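Local coordinates for putative uncharacterized protein (Staphylococcus aureus, PDB 3R2T), which is of unknown function but, as a superantigen-like member of the staphylococcal/streptococcal toxin family, probably acts outside the cell, at residues Ser71-Asn76 with Asp119-Pro124; Gln95-Gln100 with Gly131-Val136; Pro154-Lys159 with Glu171-Gln176; Gly207-Asn212 with Lys242-Asn247. All coordinates share one frame; numbering follows the deposited sequence. Where two conformers were deposited one is given.

Overall arrangement
From the N terminus, interaction 1 pairs Ser-71-Asn-76 with Asp-119-Pro-124, and interaction 2 pairs Gln-95-Gln-100, inside that loop, with Gly-131-Val-136 beyond it, so the two closures cross. Both belong to the OB-fold domain; their centres lie about 9 Å apart, joined where Ser-135 OG meets Val-123 N. The chain then enters the beta-grasp domain, where interaction 3 closes the short Pro-154/Gln-176 loop and interaction 4, in series after it, closes the longer loop between strands 207-213 and 241-248. Interactions 3 and 4, centres also about 9 Å apart, share a sheet through strands 156-160 and 241-248. Between domains, interactions 1 and 3 touch where Glu-73 packs on Gln-176.

Interaction 1: Ser71-Asn76 with Asp119-Pro124; sequences SYELTN and DVFAVP
Tyr-72 and Ala-122 form a hydrogen-bonded antiparallel pair, with Tyr-72 N 2.9 Å from Ala-122 O and Ala-122 N returning a straighter bond to Tyr-72 O (N-H...O 171°). Leu-74 and Val-120 repeat the pattern, and their CB atoms pack 4.1 Å apart on the sheet face shared with Tyr-72 and Ala-122. At the edge of the Tyr-72 ring, Ala-122 O lies in plane and Pro-124 CG approaches CE2 to 4.3 Å. On the other face, the Phe-121 ring, its CG anti to the backbone N (chi1 -178°), reaches along the partner strand: CZ comes to 3.6 Å from Ser-71 CB, and CD1 receives Glu-73 CG at its edge. The axes of 72-75 and 119-122 approach to 4.7 Å with N-to-C directions 167° apart, as for adjacent antiparallel strands; both lie in the OB-fold domain. Where the first strand turns its corner, Asp-119 OD1 accepts a hydrogen bond from Asn-76 N at 3.2 Å, nearly along its C-O axis, while the same oxygen lies beside Thr-75 CG2. A salt bridge to Lys-177 engages the other carboxylate oxygen of Asp-119. Glu-73 OE2 pairs with Lys-188 of helix 182-197, whose Phe-187 also packs on Ser-71.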
# COMPACT_ATOMS: atom_id res chain seq x y z
N SER A 71 -4.94 -8.10 -15.57
CA SER A 71 -5.78 -6.93 -15.36
C SER A 71 -7.19 -7.49 -15.26
O SER A 71 -7.42 -8.63 -15.65
CB SER A 71 -5.68 -5.90 -16.49
OG SER A 71 -6.13 -6.44 -17.72
N TYR A 72 -8.13 -6.69 -14.76
CA TYR A 72 -9.50 -7.16 -14.59
C TYR A 72 -10.48 -6.03 -14.82
O TYR A 72 -10.23 -4.91 -14.41
CB TYR A 72 -9.70 -7.65 -13.16
CG TYR A 72 -8.72 -8.73 -12.70
CD1 TYR A 72 -9.07 -10.07 -12.68
CD2 TYR A 72 -7.44 -8.39 -12.28
CE1 TYR A 72 -8.15 -11.06 -12.25
CE2 TYR A 72 -6.53 -9.36 -11.85
CZ TYR A 72 -6.89 -10.68 -11.84
OH TYR A 72 -5.97 -11.61 -11.41
N GLU A 73 -11.60 -6.34 -15.46
CA GLU A 73 -12.65 -5.36 -15.72
C GLU A 73 -13.91 -5.77 -14.97
O GLU A 73 -14.54 -6.77 -15.28
CB GLU A 73 -12.95 -5.26 -17.21
CG GLU A 73 -11.79 -4.76 -18.05
CD GLU A 73 -12.09 -4.79 -19.52
OE1 GLU A 73 -13.28 -4.73 -19.90
OE2 GLU A 73 -11.12 -4.89 -20.31
N LEU A 74 -14.28 -4.96 -13.98
CA LEU A 74 -15.44 -5.21 -13.15
C LEU A 74 -16.50 -4.20 -13.55
O LEU A 74 -16.18 -3.04 -13.83
CB LEU A 74 -15.01 -5.08 -11.71
CG LEU A 74 -13.74 -5.95 -11.57
CD1 LEU A 74 -12.89 -5.60 -10.38
CD2 LEU A 74 -14.10 -7.43 -11.63
N THR A 75 -17.76 -4.62 -13.59
CA THR A 75 -18.81 -3.72 -14.04
C THR A 75 -20.03 -3.69 -13.13
O THR A 75 -20.36 -4.68 -12.49
CB THR A 75 -19.27 -4.12 -15.46
OG1 THR A 75 -18.12 -4.23 -16.32
CG2 THR A 75 -20.24 -3.09 -16.04
N ASN A 76 -20.70 -2.52 -13.11
CA ASN A 76 -21.90 -2.28 -12.33
C ASN A 76 -21.74 -2.76 -10.90
O ASN A 76 -22.57 -3.51 -10.38
CB ASN A 76 -23.13 -2.92 -12.99
CG ASN A 76 -24.46 -2.47 -12.35
OD1 ASN A 76 -24.54 -1.40 -11.74
ND2 ASN A 76 -25.49 -3.27 -12.51
N ASP A 119 -17.80 1.07 -12.47
CA ASP A 119 -16.93 0.16 -13.25
C ASP A 119 -15.57 0.30 -12.61
O ASP A 119 -15.23 1.36 -12.07
CB ASP A 119 -16.86 0.49 -14.75
CG ASP A 119 -18.13 0.09 -15.51
OD1 ASP A 119 -19.04 -0.52 -14.91
OD2 ASP A 119 -18.21 0.37 -16.73
N VAL A 120 -14.78 -0.76 -12.65
CA VAL A 120 -13.49 -0.73 -12.04
C VAL A 120 -12.50 -1.49 -12.87
O VAL A 120 -12.76 -2.64 -13.23
CB VAL A 120 -13.53 -1.38 -10.63
CG1 VAL A 120 -12.13 -1.46 -10.02
CG2 VAL A 120 -14.51 -0.64 -9.70
N PHE A 121 -11.39 -0.82 -13.21
CA PHE A 121 -10.33 -1.46 -13.93
C PHE A 121 -9.30 -1.68 -12.85
O PHE A 121 -8.87 -0.74 -12.21
CB PHE A 121 -9.79 -0.58 -15.06
CG PHE A 121 -8.71 -1.26 -15.86
CD1 PHE A 121 -9.04 -2.20 -16.83
CD2 PHE A 121 -7.37 -0.99 -15.63
CE1 PHE A 121 -8.04 -2.85 -17.56
CE2 PHE A 121 -6.38 -1.63 -16.35
CZ PHE A 121 -6.71 -2.57 -17.31
N ALA A 122 -8.92 -2.93 -12.63
CA ALA A 122 -7.99 -3.29 -11.56
C ALA A 122 -6.76 -4.02 -12.05
O ALA A 122 -6.84 -4.84 -12.96
CB ALA A 122 -8.73 -4.16 -10.51
N VAL A 123 -5.63 -3.69 -11.44
CA VAL A 123 -4.33 -4.29 -11.73
C VAL A 123 -3.69 -4.58 -10.37
O VAL A 123 -3.66 -3.72 -9.49
CB VAL A 123 -3.43 -3.33 -12.56
CG1 VAL A 123 -2.08 -3.97 -12.85
CG2 VAL A 123 -4.13 -2.96 -13.84
N PRO A 124 -3.18 -5.78 -10.17
CA PRO A 124 -2.63 -5.99 -8.84
C PRO A 124 -1.30 -5.29 -8.57
O PRO A 124 -0.40 -5.38 -9.39
CB PRO A 124 -2.42 -7.52 -8.77
CG PRO A 124 -2.83 -8.07 -10.12
CD PRO A 124 -2.92 -6.92 -11.06

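Interaction 2: Gln95-Gln100 with Gly131-Val136; sequences QNQKFQ and GRIFSV
Arg-132 lays its guanidinium against Lys-98, with Lys-98 CB centred 3.6 Å above one face, at a place in the OB-fold domain where strands 99-102 and 133-141 run in parallel. The bridges Phe-99 with Ile-133 and Gln-100 with Phe-134 set this register, and Ile-133 N to Lys-98 O, Gln-100 N to Ile-133 O and Ser-135 N to Gln-100 O bond the backbones. The side chains of Lys-98 and Arg-132 cross at about a right angle. A bend at chi3 (-63°) turns the Arg-132 group back over the neighbouring strand, where NH1 bonds to Phe-99 O at 2.9 Å. That oxygen lies almost in the guanidinium plane, yet NH1 stands 46° out of the carbonyl plane, so the bond does not follow a lone pair. Gln-100 is placed differently: its extended chain runs alongside Phe-134, and the amide stacks on the ring with planes 25° apart, NE2 standing over the face at 3.7 Å from CZ. Its OE1 side meets the aliphatic part of Arg-132, 3.6 Å from CD. On the opposite sheet face the contact is apolar between Phe-99 and Ile-133, which lie side by side with Phe-99 CE1 3.7 Å from Ile-133 CD1. Tyr-72 meets the Phe-99 ring edge-to-face, and Phe-174 of the second subunit packs on Phe-134. Before strand 99-102, Gln-97, bent at chi2, crosses Ile-133 nearly perpendicularly and sets OE1 3.3 Å from Ile-133 CD1.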
# COMPACT_ATOMS: atom_id res chain seq x y z
N GLN A 95 -17.21 -11.67 -9.77
CA GLN A 95 -16.63 -12.89 -10.34
C GLN A 95 -16.23 -13.74 -9.12
O GLN A 95 -16.79 -13.55 -8.02
CB GLN A 95 -15.43 -12.55 -11.25
CG GLN A 95 -15.82 -11.68 -12.46
CD GLN A 95 -14.64 -10.94 -13.10
OE1 GLN A 95 -13.52 -10.90 -12.55
NE2 GLN A 95 -14.90 -10.30 -14.24
N ASN A 96 -15.28 -14.66 -9.28
CA ASN A 96 -14.84 -15.45 -8.13
C ASN A 96 -13.54 -14.87 -7.58
O ASN A 96 -12.67 -15.61 -7.10
CB ASN A 96 -14.73 -16.93 -8.48
CG ASN A 96 -16.09 -17.54 -8.87
OD1 ASN A 96 -17.05 -16.81 -9.13
ND2 ASN A 96 -16.16 -18.88 -8.90
N GLN A 97 -13.43 -13.54 -7.67
CA GLN A 97 -12.27 -12.78 -7.18
C GLN A 97 -12.68 -11.71 -6.17
O GLN A 97 -13.77 -11.14 -6.26
CB GLN A 97 -11.49 -12.14 -8.33
CG GLN A 97 -10.50 -13.07 -9.02
CD GLN A 97 -9.34 -13.48 -8.09
OE1 GLN A 97 -9.14 -12.91 -7.00
NE2 GLN A 97 -8.57 -14.47 -8.53
N LYS A 98 -11.78 -11.45 -5.23
CA LYS A 98 -11.97 -10.45 -4.18
C LYS A 98 -11.05 -9.27 -4.47
O LYS A 98 -9.88 -9.46 -4.79
CB LYS A 98 -11.58 -11.05 -2.82
CG LYS A 98 -12.27 -12.38 -2.46
CD LYS A 98 -11.70 -12.93 -1.14
CE LYS A 98 -12.16 -14.36 -0.83
NZ LYS A 98 -13.62 -14.49 -0.62
N PHE A 99 -11.57 -8.05 -4.33
CA PHE A 99 -10.78 -6.85 -4.61
C PHE A 99 -10.78 -5.83 -3.49
O PHE A 99 -11.70 -5.78 -2.68
CB PHE A 99 -11.32 -6.14 -5.85
CG PHE A 99 -11.17 -6.93 -7.11
CD1 PHE A 99 -10.00 -6.85 -7.85
CD2 PHE A 99 -12.19 -7.74 -7.56
CE1 PHE A 99 -9.85 -7.57 -9.00
CE2 PHE A 99 -12.05 -8.45 -8.73
CZ PHE A 99 -10.88 -8.37 -9.45
N GLN A 100 -9.74 -5.00 -3.51
CA GLN A 100 -9.56 -3.90 -2.57
C GLN A 100 -8.89 -2.76 -3.33
O GLN A 100 -7.70 -2.80 -3.59
CB GLN A 100 -8.73 -4.32 -1.37
CG GLN A 100 -8.53 -3.20 -0.36
CD GLN A 100 -8.08 -3.72 0.98
OE1 GLN A 100 -8.59 -4.73 1.47
NE2 GLN A 100 -7.13 -3.02 1.61
N GLY A 131 -6.06 -14.06 -1.03
CA GLY A 131 -6.33 -13.89 -2.44
C GLY A 131 -6.92 -12.56 -2.87
O GLY A 131 -7.22 -12.38 -4.04
N ARG A 132 -7.09 -11.62 -1.93
CA ARG A 132 -7.66 -10.31 -2.27
C ARG A 132 -6.61 -9.47 -3.02
O ARG A 132 -5.48 -9.31 -2.59
CB ARG A 132 -8.23 -9.61 -1.04
CG ARG A 132 -9.03 -8.33 -1.35
CD ARG A 132 -9.73 -7.76 -0.12
NE ARG A 132 -10.74 -8.66 0.45
CZ ARG A 132 -12.00 -8.77 0.02
NH1 ARG A 132 -12.46 -8.05 -1.01
NH2 ARG A 132 -12.81 -9.63 0.61
N ILE A 133 -7.04 -8.93 -4.14
CA ILE A 133 -6.20 -8.16 -5.04
C ILE A 133 -6.20 -6.67 -4.72
O ILE A 133 -7.23 -6.01 -4.81
CB ILE A 133 -6.71 -8.37 -6.49
CG1 ILE A 133 -6.66 -9.87 -6.83
CG2 ILE A 133 -5.89 -7.56 -7.45
CD1 ILE A 133 -7.43 -10.27 -8.11
N PHE A 134 -5.03 -6.16 -4.36
CA PHE A 134 -4.85 -4.74 -4.03
C PHE A 134 -4.57 -3.95 -5.30
O PHE A 134 -3.57 -4.17 -5.97
CB PHE A 134 -3.68 -4.57 -3.07
CG PHE A 134 -3.99 -4.91 -1.62
CD1 PHE A 134 -4.85 -5.94 -1.29
CD2 PHE A 134 -3.33 -4.25 -0.60
CE1 PHE A 134 -5.11 -6.26 0.05
CE2 PHE A 134 -3.56 -4.56 0.74
CZ PHE A 134 -4.46 -5.57 1.07
N SER A 135 -5.44 -3.00 -5.61
CA SER A 135 -5.30 -2.17 -6.79
C SER A 135 -5.59 -0.71 -6.45
O SER A 135 -6.24 -0.42 -5.43
CB SER A 135 -6.23 -2.66 -7.90
OG SER A 135 -6.03 -1.96 -9.11
N VAL A 136 -5.12 0.19 -7.32
CA VAL A 136 -5.27 1.63 -7.13
C VAL A 136 -6.26 2.31 -8.07
O VAL A 136 -6.12 2.24 -9.27
CB VAL A 136 -3.94 2.36 -7.32
CG1 VAL A 136 -4.13 3.87 -7.18
CG2 VAL A 136 -2.88 1.84 -6.34

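Interaction 3: Pro154-Lys159 with Glu171-Gln176; sequences PNLLVK and EFFFIQ
Leu-156 and Glu-171 form one antiparallel hydrogen-bonded pair with unequal bonds: Glu-171 N reaches Leu-156 O at 2.7 Å, nearly linear at 174°, whereas the return from Leu-156 N to Glu-171 O is weak at 3.4 Å. Beyond this bridge the chains part, and water takes over. One water accepts from Phe-173 N at 2.8 Å and lies within donating distance of Pro-154 O and Glu-171 O; a second lies between Glu-171 O and Asn-155 OD1. The side chains add apolar packing. Leu-156, with CG anti to the backbone N (chi1 169°), crosses both partners obliquely, CD2 lying 3.7 Å from Glu-171 CB while Leu-156 CB meets Phe-173 CB at 3.9 Å. Leu-156 CD2 also approaches Phe-173 CD2, obliquely to the ring. The Glu-171 chain bends at chi2 (-71°), so its methylene CG packs 3.8 Å from Val-158 CG2 while the carboxylate leads away from the strand; there OE1 forms a salt bridge with Lys-196 and OE2 a hydrogen bond with Tyr-197, which fixes both oxygens. Farther along, Pro-154 CG meets Ile-175 CD1 at 4.0 Å, the two side chains crossing at about a right angle. The pair thus lies where strand 167-171, outermost in the beta-grasp sheet within this chain, passes into a loop. Strand 156-160 bonds on its other edge to strand 241-248, and helix 182-197 covers the apolar side, with Leu-192 on Leu-156, Ile-189 on Phe-173 and Leu-185 on Ile-175.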
# COMPACT_ATOMS: atom_id res chain seq x y z
N PRO A 154 -10.90 5.66 -31.79
CA PRO A 154 -9.95 6.67 -32.22
C PRO A 154 -8.67 6.00 -32.72
O PRO A 154 -8.32 4.91 -32.26
CB PRO A 154 -9.68 7.44 -30.93
CG PRO A 154 -9.87 6.38 -29.84
CD PRO A 154 -11.02 5.58 -30.32
N ASN A 155 -7.97 6.64 -33.66
CA ASN A 155 -6.73 6.07 -34.18
C ASN A 155 -5.67 6.07 -33.10
O ASN A 155 -5.58 7.00 -32.30
CB ASN A 155 -6.19 6.84 -35.39
CG ASN A 155 -4.94 6.17 -36.01
OD1 ASN A 155 -4.83 4.94 -36.02
ND2 ASN A 155 -4.03 6.97 -36.55
N LEU A 156 -4.90 4.99 -33.08
CA LEU A 156 -3.77 4.83 -32.18
C LEU A 156 -2.61 4.87 -33.18
O LEU A 156 -2.48 3.99 -34.02
CB LEU A 156 -3.80 3.49 -31.46
CG LEU A 156 -2.53 3.10 -30.68
CD1 LEU A 156 -2.13 4.14 -29.66
CD2 LEU A 156 -2.71 1.75 -30.01
N LEU A 157 -1.81 5.93 -33.15
CA LEU A 157 -0.68 6.04 -34.04
C LEU A 157 0.58 5.72 -33.26
O LEU A 157 0.89 6.38 -32.27
CB LEU A 157 -0.59 7.45 -34.61
CG LEU A 157 0.58 7.72 -35.56
CD1 LEU A 157 0.52 6.82 -36.78
CD2 LEU A 157 0.56 9.20 -35.97
N VAL A 158 1.32 4.71 -33.70
CA VAL A 158 2.56 4.34 -33.01
C VAL A 158 3.71 4.71 -33.93
O VAL A 158 3.73 4.27 -35.09
CB VAL A 158 2.59 2.86 -32.69
CG1 VAL A 158 3.90 2.46 -31.96
CG2 VAL A 158 1.36 2.50 -31.86
N LYS A 159 4.66 5.49 -33.41
CA LYS A 159 5.80 5.96 -34.17
C LYS A 159 7.16 5.91 -33.49
O LYS A 159 7.29 5.87 -32.26
CB LYS A 159 5.61 7.42 -34.56
CG LYS A 159 4.35 7.72 -35.26
CD LYS A 159 4.44 9.12 -35.89
CE LYS A 159 4.75 10.20 -34.88
NZ LYS A 159 4.87 11.51 -35.55
N GLU A 171 -2.69 1.71 -35.49
CA GLU A 171 -3.13 0.53 -34.77
C GLU A 171 -4.59 0.68 -34.44
O GLU A 171 -5.04 1.77 -34.07
CB GLU A 171 -2.33 0.37 -33.46
CG GLU A 171 -0.88 -0.06 -33.62
CD GLU A 171 -0.71 -1.52 -34.07
OE1 GLU A 171 -1.68 -2.32 -33.94
OE2 GLU A 171 0.39 -1.88 -34.53
N PHE A 172 -5.35 -0.40 -34.58
CA PHE A 172 -6.77 -0.38 -34.21
C PHE A 172 -6.84 -0.33 -32.68
O PHE A 172 -6.09 -1.04 -32.01
CB PHE A 172 -7.52 -1.61 -34.72
CG PHE A 172 -8.95 -1.64 -34.31
CD1 PHE A 172 -9.89 -0.84 -34.96
CD2 PHE A 172 -9.38 -2.44 -33.25
CE1 PHE A 172 -11.22 -0.85 -34.58
CE2 PHE A 172 -10.71 -2.45 -32.85
CZ PHE A 172 -11.64 -1.66 -33.52
N PHE A 173 -7.70 0.51 -32.13
CA PHE A 173 -7.86 0.61 -30.69
C PHE A 173 -9.32 0.94 -30.47
O PHE A 173 -9.90 1.72 -31.22
CB PHE A 173 -6.97 1.71 -30.12
CG PHE A 173 -6.82 1.66 -28.62
CD1 PHE A 173 -7.46 2.57 -27.80
CD2 PHE A 173 -6.01 0.69 -28.04
CE1 PHE A 173 -7.29 2.52 -26.42
CE2 PHE A 173 -5.84 0.62 -26.66
CZ PHE A 173 -6.47 1.51 -25.85
N PHE A 174 -9.94 0.34 -29.47
CA PHE A 174 -11.33 0.62 -29.20
C PHE A 174 -11.51 0.81 -27.71
O PHE A 174 -10.84 0.17 -26.89
CB PHE A 174 -12.24 -0.50 -29.71
CG PHE A 174 -12.27 -1.72 -28.83
CD1 PHE A 174 -13.40 -2.01 -28.08
CD2 PHE A 174 -11.16 -2.54 -28.73
CE1 PHE A 174 -13.43 -3.13 -27.25
CE2 PHE A 174 -11.19 -3.65 -27.90
CZ PHE A 174 -12.33 -3.95 -27.16
N ILE A 175 -12.42 1.71 -27.39
CA ILE A 175 -12.76 2.02 -26.03
C ILE A 175 -14.23 1.69 -25.88
O ILE A 175 -15.07 2.20 -26.60
CB ILE A 175 -12.48 3.51 -25.74
CG1 ILE A 175 -10.99 3.81 -26.03
CG2 ILE A 175 -12.87 3.86 -24.29
CD1 ILE A 175 -10.64 5.26 -26.04
N GLN A 176 -14.52 0.78 -24.96
CA GLN A 176 -15.89 0.35 -24.69
C GLN A 176 -16.70 1.28 -23.76
O GLN A 176 -17.93 1.37 -23.88
CB GLN A 176 -15.91 -1.10 -24.15
CG GLN A 176 -14.62 -1.68 -23.44
CD GLN A 176 -13.96 -0.80 -22.35
OE1 GLN A 176 -13.66 0.39 -22.57
NE2 GLN A 176 -13.66 -1.42 -21.19
O HOH W 1 -8.18 2.49 -34.03
O HOH W 2 -6.26 2.90 -35.95

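Interaction 4: Gly207-Asn212 with Lys242-Asn247; sequences GRIVIN and KNIEVN
The side-chain amides of Asn-212 and Asn-243 join through one hydrogen bond, Asn-212 ND2 to Asn-243 OD1 at 2.9 Å, the acceptor in the plane of the Asn-212 amide and the donor in that of the Asn-243 carbonyl, although the two amide planes stand 76° apart. Asn-243 CG sits between its backbone N and carbonyl carbon (chi1 60°), which turns OD1 toward the other strand and also brings it 3.4 Å from Asn-212 CB. A water accepts from the same ND2 and gives a weak bond to Glu-245 OE2. The other oxygen of that carboxylate, OE1, accepts a hydrogen bond from Asn-247 ND2 at 2.8 Å on its anti side, somewhat out of the carboxylate plane. Obliquely to the Arg-208 guanidinium lies Asn-247 ND2, but the guanidinium's salt bridge is with Glu-220 of strand 218-222. These polar groups line one face of an antiparallel pair in the beta-grasp sheet, axes approaching to 4.7 Å, N-to-C directions 169° apart. Asn-212 O accepts hydrogen bonds from both Lys-242 N, at 2.7 Å, and Asn-243 N, at 3.3 Å, marking a classic beta bulge. At the other end Gly-207 CA passes 3.1 Å from Asn-247 O. On the opposite face Ile-209 and Ile-244 lie side by side, their CG2 atoms 4.0 Å apart; helix 182-197 packs on this face through Ile-189, which touches both, and Leu-185 meets Ile-211.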
# COMPACT_ATOMS: atom_id res chain seq x y z
N GLY A 207 9.98 6.79 -24.11
CA GLY A 207 8.96 7.33 -24.98
C GLY A 207 7.79 7.92 -24.22
O GLY A 207 7.88 8.22 -23.03
N ARG A 208 6.68 8.09 -24.92
CA ARG A 208 5.48 8.66 -24.33
C ARG A 208 4.22 8.29 -25.07
O ARG A 208 4.26 7.92 -26.24
CB ARG A 208 5.57 10.19 -24.33
CG ARG A 208 5.73 10.79 -25.73
CD ARG A 208 5.54 12.31 -25.72
NE ARG A 208 5.83 12.92 -27.03
CZ ARG A 208 5.55 14.19 -27.36
NH1 ARG A 208 4.92 15.00 -26.50
NH2 ARG A 208 5.88 14.64 -28.56
N ILE A 209 3.10 8.43 -24.36
CA ILE A 209 1.79 8.21 -24.90
C ILE A 209 1.13 9.56 -24.76
O ILE A 209 1.18 10.15 -23.68
CB ILE A 209 0.96 7.21 -24.07
CG1 ILE A 209 1.69 5.88 -23.91
CG2 ILE A 209 -0.47 7.02 -24.69
CD1 ILE A 209 1.00 4.97 -22.90
N VAL A 210 0.52 10.05 -25.84
CA VAL A 210 -0.18 11.33 -25.81
C VAL A 210 -1.62 11.12 -26.25
O VAL A 210 -1.87 10.64 -27.36
CB VAL A 210 0.46 12.36 -26.76
CG1 VAL A 210 -0.37 13.66 -26.81
CG2 VAL A 210 1.86 12.65 -26.34
N ILE A 211 -2.56 11.48 -25.38
CA ILE A 211 -3.98 11.36 -25.69
C ILE A 211 -4.45 12.77 -26.05
O ILE A 211 -4.40 13.67 -25.22
CB ILE A 211 -4.75 10.80 -24.48
CG1 ILE A 211 -4.22 9.40 -24.12
CG2 ILE A 211 -6.26 10.74 -24.77
CD1 ILE A 211 -4.68 8.88 -22.75
N ASN A 212 -4.88 12.96 -27.29
CA ASN A 212 -5.34 14.26 -27.74
C ASN A 212 -6.86 14.32 -27.71
O ASN A 212 -7.51 13.42 -28.22
CB ASN A 212 -4.81 14.54 -29.16
CG ASN A 212 -3.32 14.80 -29.17
OD1 ASN A 212 -2.84 15.70 -28.49
ND2 ASN A 212 -2.58 14.04 -29.97
N LYS A 242 -9.78 12.68 -29.52
CA LYS A 242 -9.58 12.84 -30.96
C LYS A 242 -8.66 11.76 -31.52
O LYS A 242 -8.92 11.19 -32.57
CB LYS A 242 -8.96 14.19 -31.27
CG LYS A 242 -8.98 14.53 -32.78
CD LYS A 242 -8.47 15.95 -33.04
CE LYS A 242 -8.85 16.44 -34.46
NZ LYS A 242 -8.41 17.86 -34.70
N ASN A 243 -7.55 11.51 -30.85
CA ASN A 243 -6.60 10.48 -31.28
C ASN A 243 -5.62 10.19 -30.17
O ASN A 243 -5.60 10.88 -29.13
CB ASN A 243 -5.86 10.88 -32.59
CG ASN A 243 -5.07 12.17 -32.46
OD1 ASN A 243 -4.15 12.26 -31.66
ND2 ASN A 243 -5.44 13.17 -33.25
N ILE A 244 -4.81 9.16 -30.36
CA ILE A 244 -3.81 8.79 -29.38
C ILE A 244 -2.53 8.53 -30.16
O ILE A 244 -2.56 7.84 -31.18
CB ILE A 244 -4.24 7.53 -28.64
CG1 ILE A 244 -5.63 7.74 -27.99
CG2 ILE A 244 -3.18 7.12 -27.59
CD1 ILE A 244 -6.27 6.49 -27.47
N GLU A 245 -1.42 9.09 -29.70
CA GLU A 245 -0.17 8.93 -30.37
C GLU A 245 0.92 8.44 -29.42
O GLU A 245 1.06 8.94 -28.29
CB GLU A 245 0.26 10.25 -31.03
CG GLU A 245 1.64 10.18 -31.69
CD GLU A 245 2.00 11.45 -32.48
OE1 GLU A 245 3.20 11.79 -32.55
OE2 GLU A 245 1.08 12.12 -33.00
N VAL A 246 1.67 7.45 -29.86
CA VAL A 246 2.77 6.93 -29.08
C VAL A 246 4.06 7.21 -29.83
O VAL A 246 4.13 6.99 -31.05
CB VAL A 246 2.61 5.40 -28.90
CG1 VAL A 246 3.85 4.80 -28.26
CG2 VAL A 246 1.37 5.08 -28.09
N ASN A 247 5.07 7.72 -29.12
CA ASN A 247 6.39 7.94 -29.69
C ASN A 247 7.40 7.08 -28.92
O ASN A 247 7.60 7.25 -27.72
CB ASN A 247 6.77 9.42 -29.69
CG ASN A 247 6.18 10.16 -30.87
OD1 ASN A 247 6.73 10.10 -31.97
ND2 ASN A 247 5.08 10.86 -30.66
O HOH W 3 0.12 14.01 -30.54